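Local coordinates for alkaline phosphatase D (Bacillus subtilis, PDB 2YEQ), which hydrolyses phosphate esters, acting as a phosphodiesterase and alkaline phosphatase with iron and calcium in its active site, at residues 2-7 against 29-34; 180-185 against 235-240. All coordinates share one frame; numbering follows the deposited sequence.

Interaction 1. Residues 2-7 against 29-34; sequences PNFSSY and LAPDPL. With PE5 (3,6,9,12,15,18,21,24-octaoxahexacosan-1-ol), chain Y.
Phe4 lays the edge of its ring against the pyrrolidine ring of Pro31, whose CG lies near the plane of the Phe4 ring, 4.3 Å from Phe4 CD2. The CB bond of Phe4 points toward the loop 29-34, and with CG anti to the carbonyl carbon (chi1 -64°) the ring is turned to bring CD2 beside Pro31 CG. One face of this ring carries an ordered polyether (PE5), whose O1 lies above the plane and offset toward the rim. The same molecule bridges the two loops: its C4 is 3.5 Å from Phe4 CD2 and 3.6 Å from Pro31 CG. Further along, the proline meets backbone as well as side chain. Ser6 O approaches Pro31 CB to 3.6 Å, and Tyr7 O comes equally near Pro31 CA.

Polar joining is left to one water with three partners. It accepts from Ser6 OG at 2.6 Å and donates to Tyr7 O and to Pro31 O, each at 2.7 Å, so a single molecule ties both loops together at the surface. The Tyr7 ring turns elsewhere, and its OH bonds to Leu98 O.

The contact is plain surface packing in the N-terminal region, where the segment ahead of strand 13-16 meets the loop that follows strand 23-28. Met39 touches both Phe4 and Pro31, while Phe4 also rests on Thr94 of strand 87-94 and Glu97 of strand 97-105.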
loop_
_atom_site.group_PDB
_atom_site.type_symbol
_atom_site.label_atom_id
_atom_site.label_comp_id
_atom_site.label_asym_id
_atom_site.label_seq_id
_atom_site.Cartn_x
_atom_site.Cartn_y
_atom_site.Cartn_z
ATOM N N PRO A 2 12.309 -28.822 -17.758
ATOM C CA PRO A 2 12.533 -27.532 -18.413
ATOM C C PRO A 2 13.972 -27.082 -18.217
ATOM O O PRO A 2 14.547 -27.286 -17.136
ATOM C CB PRO A 2 11.553 -26.588 -17.710
ATOM C CG PRO A 2 11.293 -27.225 -16.391
ATOM C CD PRO A 2 11.305 -28.701 -16.679
ATOM N N ASN A 3 14.559 -26.524 -19.268
ATOM C CA ASN A 3 15.891 -25.961 -19.199
ATOM C C ASN A 3 15.800 -24.526 -19.663
ATOM O O ASN A 3 14.977 -24.187 -20.502
ATOM C CB ASN A 3 16.881 -26.787 -20.033
ATOM C CG ASN A 3 16.855 -28.280 -19.652
ATOM O OD1 ASN A 3 16.372 -29.114 -20.420
ATOM N ND2 ASN A 3 17.325 -28.608 -18.450
ATOM N N PHE A 4 16.633 -23.684 -19.075
ATOM C CA PHE A 4 16.575 -22.258 -19.289
ATOM C C PHE A 4 17.891 -21.750 -19.787
ATOM O O PHE A 4 18.946 -22.275 -19.399
ATOM C CB PHE A 4 16.264 -21.578 -17.964
ATOM C CG PHE A 4 14.923 -21.942 -17.423
ATOM C CD1 PHE A 4 14.755 -23.111 -16.719
ATOM C CD2 PHE A 4 13.825 -21.132 -17.669
ATOM C CE1 PHE A 4 13.512 -23.460 -16.236
ATOM C CE2 PHE A 4 12.567 -21.477 -17.197
ATOM C CZ PHE A 4 12.404 -22.618 -16.476
ATOM N N SER A 5 17.834 -20.723 -20.618
ATOM C CA SER A 5 19.015 -20.058 -21.121
ATOM C C SER A 5 19.430 -18.925 -20.168
ATOM O O SER A 5 20.537 -18.390 -20.249
ATOM C CB SER A 5 18.756 -19.546 -22.547
ATOM O OG SER A 5 17.635 -18.711 -22.568
ATOM N N SER A 6 18.547 -18.577 -19.239
ATOM C CA SER A 6 18.873 -17.577 -18.233
ATOM C C SER A 6 18.106 -17.878 -16.954
ATOM O O SER A 6 17.081 -18.548 -16.983
ATOM C CB SER A 6 18.538 -16.183 -18.757
ATOM O OG SER A 6 19.319 -15.245 -18.069
ATOM N N TYR A 7 18.641 -17.435 -15.824
ATOM C CA TYR A 7 18.052 -17.730 -14.514
ATOM C C TYR A 7 16.589 -17.230 -14.480
ATOM O O TYR A 7 16.341 -16.072 -14.777
ATOM C CB TYR A 7 18.864 -17.020 -13.441
ATOM C CG TYR A 7 18.375 -17.288 -12.055
ATOM C CD1 TYR A 7 18.430 -18.573 -11.531
ATOM C CD2 TYR A 7 17.839 -16.272 -11.260
ATOM C CE1 TYR A 7 18.004 -18.844 -10.267
ATOM C CE2 TYR A 7 17.388 -16.543 -9.968
ATOM C CZ TYR A 7 17.485 -17.826 -9.477
ATOM O OH TYR A 7 17.027 -18.156 -8.205
ATOM N N LEU A 29 8.162 -17.205 -13.331
ATOM C CA LEU A 29 9.243 -17.555 -14.270
ATOM C C LEU A 29 9.344 -16.495 -15.355
ATOM O O LEU A 29 8.446 -16.381 -16.195
ATOM C CB LEU A 29 8.997 -18.920 -14.906
ATOM C CG LEU A 29 8.642 -20.037 -13.935
ATOM C CD1 LEU A 29 8.453 -21.384 -14.684
ATOM C CD2 LEU A 29 9.732 -20.139 -12.859
ATOM N N ALA A 30 10.437 -15.725 -15.324
ATOM C CA ALA A 30 10.651 -14.598 -16.217
ATOM C C ALA A 30 12.147 -14.385 -16.536
ATOM O O ALA A 30 12.719 -13.353 -16.177
ATOM C CB ALA A 30 10.047 -13.318 -15.584
ATOM N N PRO A 31 12.785 -15.354 -17.204
ATOM C CA PRO A 31 14.210 -15.211 -17.591
ATOM C C PRO A 31 14.589 -13.949 -18.382
ATOM O O PRO A 31 15.722 -13.520 -18.269
ATOM C CB PRO A 31 14.500 -16.491 -18.391
ATOM C CG PRO A 31 13.128 -17.063 -18.752
ATOM C CD PRO A 31 12.215 -16.639 -17.643
ATOM N N ASP A 32 13.653 -13.341 -19.126
ATOM C CA ASP A 32 13.831 -12.003 -19.793
ATOM C C ASP A 32 12.677 -11.044 -19.389
ATOM O O ASP A 32 11.727 -10.852 -20.168
ATOM C CB ASP A 32 13.819 -12.217 -21.319
ATOM C CG ASP A 32 14.201 -10.981 -22.120
ATOM O OD1 ASP A 32 14.379 -9.882 -21.559
ATOM O OD2 ASP A 32 14.328 -11.139 -23.360
ATOM N N PRO A 33 12.763 -10.435 -18.200
ATOM C CA PRO A 33 11.562 -9.933 -17.523
ATOM C C PRO A 33 10.926 -8.670 -18.106
ATOM O O PRO A 33 9.710 -8.541 -18.086
ATOM C CB PRO A 33 12.053 -9.685 -16.081
ATOM C CG PRO A 33 13.547 -9.509 -16.209
ATOM C CD PRO A 33 13.936 -10.428 -17.303
ATOM N N LEU A 34 11.723 -7.752 -18.618
ATOM C CA LEU A 34 11.173 -6.520 -19.197
ATOM C C LEU A 34 10.672 -6.685 -20.651
ATOM O O LEU A 34 10.040 -5.771 -21.195
ATOM C CB LEU A 34 12.201 -5.391 -19.085
ATOM C CG LEU A 34 12.087 -4.601 -17.764
ATOM C CD1 LEU A 34 12.131 -5.521 -16.550
ATOM C CD2 LEU A 34 13.176 -3.525 -17.688
HETATM C C50 PE5 Y . 11.164 -24.929 -20.605
HETATM O O1 PE5 Y . 11.455 -23.530 -20.454
HETATM C C1 PE5 Y . 12.240 -22.995 -21.536
HETATM C C2 PE5 Y . 12.753 -21.585 -21.221
HETATM O O2 PE5 Y . 13.884 -21.179 -22.028
HETATM C C3 PE5 Y . 14.237 -19.791 -21.884
HETATM C C4 PE5 Y . 14.970 -19.513 -20.588
HETATM O O HOH W 1 17.561 -14.307 -16.394
#

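Interaction 2. Residues 180-185 against 235-240; sequences QDYRNR and RAAAYQ. With EDO (1,2-ethanediol), chain B; EDO (1,2-ethanediol), chain O; EDO (1,2-ethanediol), chain C.
CG anti to the carbonyl carbon (chi1 -83°) lays the Tyr182 ring over Ala238 of helix 228-245, one ring face against the alanine. The methyl of Ala238 makes a CH-pi contact: CB lies 3.8 Å from the centroid of the Tyr182 ring, 19° off the ring normal and displaced toward the rim. Its nearest ring atom is Tyr182 CE1, 3.6 Å from Ala238 CB. Ala237 adds a looser apolar touch, CB to Tyr182 CD2 at 4.2 Å. These small residues let the flat ring lie close to the backbone of the second helix, with Tyr182 CG 3.9 Å from Ala238 CA.

Beyond the ring, Tyr182 OH is engaged by Val213 O and Arg234 NE. Replacing Tyr182 by an alanine is likely to open a gap over Ala238 and leave Val213 O and Arg234 NE without the hydroxyl they share.

At the next residue, the extended chain of Arg183 carries its guanidinium to the Gln240 amide, the two planes steeply inclined to each other. NH2 of Arg183 and NE2 of Gln240 stand 3.6 Å apart without bonding to each other; both side chains reach Glu244 instead, Arg183 through NE in a salt bridge and Gln240 through NE2 in a hydrogen bond. Back in its own helix, Arg183 NH1 donates in the guanidinium plane to Gln180 OE1 at 3.1 Å, a further hold on its rotation.

The segment axes approach to 8.6 Å and run roughly alongside, crossing at -33°. Helix 179-190 thus packs on helix 228-245 within the phosphatase domain, where Leu179 at its start touches Ala237 and Gln240.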
loop_
_atom_site.group_PDB
_atom_site.type_symbol
_atom_site.label_atom_id
_atom_site.label_comp_id
_atom_site.label_asym_id
_atom_site.label_seq_id
_atom_site.Cartn_x
_atom_site.Cartn_y
_atom_site.Cartn_z
ATOM N N GLN A 180 0.282 -6.846 -21.565
ATOM C CA GLN A 180 1.722 -7.027 -21.661
ATOM C C GLN A 180 2.442 -5.793 -21.116
ATOM O O GLN A 180 3.433 -5.923 -20.424
ATOM C CB GLN A 180 2.149 -7.355 -23.117
ATOM C CG GLN A 180 3.307 -8.339 -23.239
ATOM C CD GLN A 180 3.187 -9.579 -22.337
ATOM O OE1 GLN A 180 2.157 -10.249 -22.304
ATOM N NE2 GLN A 180 4.240 -9.856 -21.576
ATOM N N ASP A 181 1.953 -4.599 -21.441
ATOM C CA ASP A 181 2.505 -3.361 -20.915
ATOM C C ASP A 181 2.532 -3.385 -19.346
ATOM O O ASP A 181 3.536 -3.026 -18.738
ATOM C CB ASP A 181 1.673 -2.141 -21.322
ATOM C CG ASP A 181 1.697 -1.814 -22.819
ATOM O OD1 ASP A 181 2.596 -2.253 -23.564
ATOM O OD2 ASP A 181 0.801 -1.029 -23.226
ATOM N N TYR A 182 1.426 -3.788 -18.740
ATOM C CA TYR A 182 1.315 -3.850 -17.272
ATOM C C TYR A 182 2.219 -4.911 -16.666
ATOM O O TYR A 182 2.822 -4.699 -15.610
ATOM C CB TYR A 182 -0.149 -4.076 -16.817
ATOM C CG TYR A 182 -0.924 -2.795 -16.784
ATOM C CD1 TYR A 182 -0.882 -1.959 -15.663
ATOM C CD2 TYR A 182 -1.708 -2.399 -17.874
ATOM C CE1 TYR A 182 -1.581 -0.745 -15.636
ATOM C CE2 TYR A 182 -2.402 -1.197 -17.868
ATOM C CZ TYR A 182 -2.349 -0.373 -16.747
ATOM O OH TYR A 182 -3.052 0.804 -16.753
ATOM N N ARG A 183 2.294 -6.062 -17.315
ATOM C CA ARG A 183 3.177 -7.141 -16.869
ATOM C C ARG A 183 4.636 -6.682 -16.870
ATOM O O ARG A 183 5.376 -6.928 -15.890
ATOM C CB ARG A 183 3.017 -8.374 -17.748
ATOM C CG ARG A 183 1.777 -9.170 -17.518
ATOM C CD ARG A 183 1.604 -10.197 -18.656
ATOM N NE ARG A 183 0.621 -11.207 -18.333
ATOM C CZ ARG A 183 0.194 -12.137 -19.174
ATOM N NH1 ARG A 183 0.656 -12.193 -20.417
ATOM N NH2 ARG A 183 -0.666 -13.030 -18.763
ATOM N N ASN A 184 5.038 -6.006 -17.947
ATOM C CA ASN A 184 6.394 -5.523 -18.066
ATOM C C ASN A 184 6.711 -4.426 -17.052
ATOM O O ASN A 184 7.835 -4.339 -16.530
ATOM C CB ASN A 184 6.704 -5.066 -19.501
ATOM C CG ASN A 184 6.751 -6.232 -20.485
ATOM O OD1 ASN A 184 6.846 -7.388 -20.070
ATOM N ND2 ASN A 184 6.649 -5.932 -21.788
ATOM N N ARG A 185 5.731 -3.580 -16.756
ATOM C CA ARG A 185 5.954 -2.547 -15.751
ATOM C C ARG A 185 6.096 -3.200 -14.357
ATOM O O ARG A 185 6.974 -2.796 -13.595
ATOM C CB ARG A 185 4.808 -1.545 -15.735
ATOM C CG ARG A 185 4.974 -0.412 -14.746
ATOM C CD ARG A 185 6.160 0.447 -15.031
ATOM N NE ARG A 185 6.319 0.905 -16.418
ATOM C CZ ARG A 185 5.866 2.045 -16.929
ATOM N NH1 ARG A 185 5.134 2.887 -16.191
ATOM N NH2 ARG A 185 6.154 2.352 -18.209
ATOM N N ARG A 235 -8.487 -1.492 -17.047
ATOM C CA ARG A 235 -8.615 -1.994 -15.694
ATOM C C ARG A 235 -8.532 -3.511 -15.635
ATOM O O ARG A 235 -7.902 -4.061 -14.724
ATOM C CB ARG A 235 -9.910 -1.508 -15.021
ATOM C CG ARG A 235 -9.857 -1.598 -13.505
ATOM C CD ARG A 235 -11.094 -1.010 -12.847
ATOM N NE ARG A 235 -12.133 -2.003 -12.586
ATOM C CZ ARG A 235 -13.227 -1.765 -11.866
ATOM N NH1 ARG A 235 -13.434 -0.552 -11.385
ATOM N NH2 ARG A 235 -14.114 -2.717 -11.650
ATOM N N ALA A 236 -9.129 -4.197 -16.597
ATOM C CA ALA A 236 -9.008 -5.639 -16.685
ATOM C C ALA A 236 -7.541 -6.098 -16.857
ATOM O O ALA A 236 -7.117 -7.050 -16.208
ATOM C CB ALA A 236 -9.912 -6.220 -17.832
ATOM N N ALA A 237 -6.800 -5.431 -17.727
ATOM C CA ALA A 237 -5.380 -5.719 -17.950
ATOM C C ALA A 237 -4.548 -5.465 -16.672
ATOM O O ALA A 237 -3.738 -6.302 -16.284
ATOM C CB ALA A 237 -4.851 -4.883 -19.079
ATOM N N ALA A 238 -4.764 -4.306 -16.050
ATOM C CA ALA A 238 -4.061 -3.903 -14.825
ATOM C C ALA A 238 -4.335 -4.831 -13.665
ATOM O O ALA A 238 -3.421 -5.209 -12.933
ATOM C CB ALA A 238 -4.444 -2.476 -14.443
ATOM N N TYR A 239 -5.601 -5.184 -13.472
ATOM C CA TYR A 239 -5.967 -6.089 -12.390
ATOM C C TYR A 239 -5.383 -7.488 -12.569
ATOM O O TYR A 239 -4.935 -8.102 -11.577
ATOM C CB TYR A 239 -7.487 -6.165 -12.211
ATOM C CG TYR A 239 -8.158 -4.974 -11.531
ATOM C CD1 TYR A 239 -7.452 -3.842 -11.168
ATOM C CD2 TYR A 239 -9.512 -5.016 -11.231
ATOM C CE1 TYR A 239 -8.091 -2.758 -10.516
ATOM C CE2 TYR A 239 -10.152 -3.967 -10.586
ATOM C CZ TYR A 239 -9.449 -2.839 -10.246
ATOM O OH TYR A 239 -10.076 -1.783 -9.609
ATOM N N GLN A 240 -5.398 -8.004 -13.806
ATOM C CA GLN A 240 -4.793 -9.306 -14.097
ATOM C C GLN A 240 -3.279 -9.276 -13.791
ATOM O O GLN A 240 -2.772 -10.175 -13.126
ATOM C CB GLN A 240 -5.015 -9.757 -15.559
ATOM C CG GLN A 240 -4.445 -11.179 -15.798
ATOM C CD GLN A 240 -4.877 -11.839 -17.116
ATOM O OE1 GLN A 240 -5.976 -11.599 -17.643
ATOM N NE2 GLN A 240 -4.024 -12.725 -17.622
HETATM C C1 EDO B . 4.773 -4.248 -23.805
HETATM O O1 EDO B . 4.660 -4.616 -25.193
HETATM C C2 EDO B . 5.583 -2.961 -23.604
HETATM O O2 EDO B . 6.370 -3.017 -22.407
HETATM C C1 EDO O . 1.168 -3.169 -26.775
HETATM O O1 EDO O . 2.081 -2.108 -26.433
HETATM C C2 EDO O . 1.537 -4.469 -26.058
HETATM O O2 EDO O . 0.462 -5.416 -26.123
HETATM C C1 EDO C . -10.480 -12.295 -16.925
HETATM O O1 EDO C . -11.041 -13.549 -17.299
HETATM C C2 EDO C . -8.976 -12.249 -17.193
HETATM O O2 EDO C . -8.315 -11.439 -16.221
#

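Both segments of interaction 1 precede those of interaction 2 in the sequence, and the centres of the two contacts lie about 20 Å apart. They nevertheless touch through the end of the loop 29-34: Leu34 O packs 3.4 Å from Asn184 CG, and Pro33 O comes 3.7 Å from Asn184 OD1. The N-terminal region is thereby brought against helix 179-190, which packs in turn on helix 228-245. Interaction 1 is a surface contact, whereas interaction 2 is buried. Neither includes a residue of the iron and calcium sites, but Arg185, in segment 180-185, bonds to the backbone oxygen of the iron ligand Tyr154.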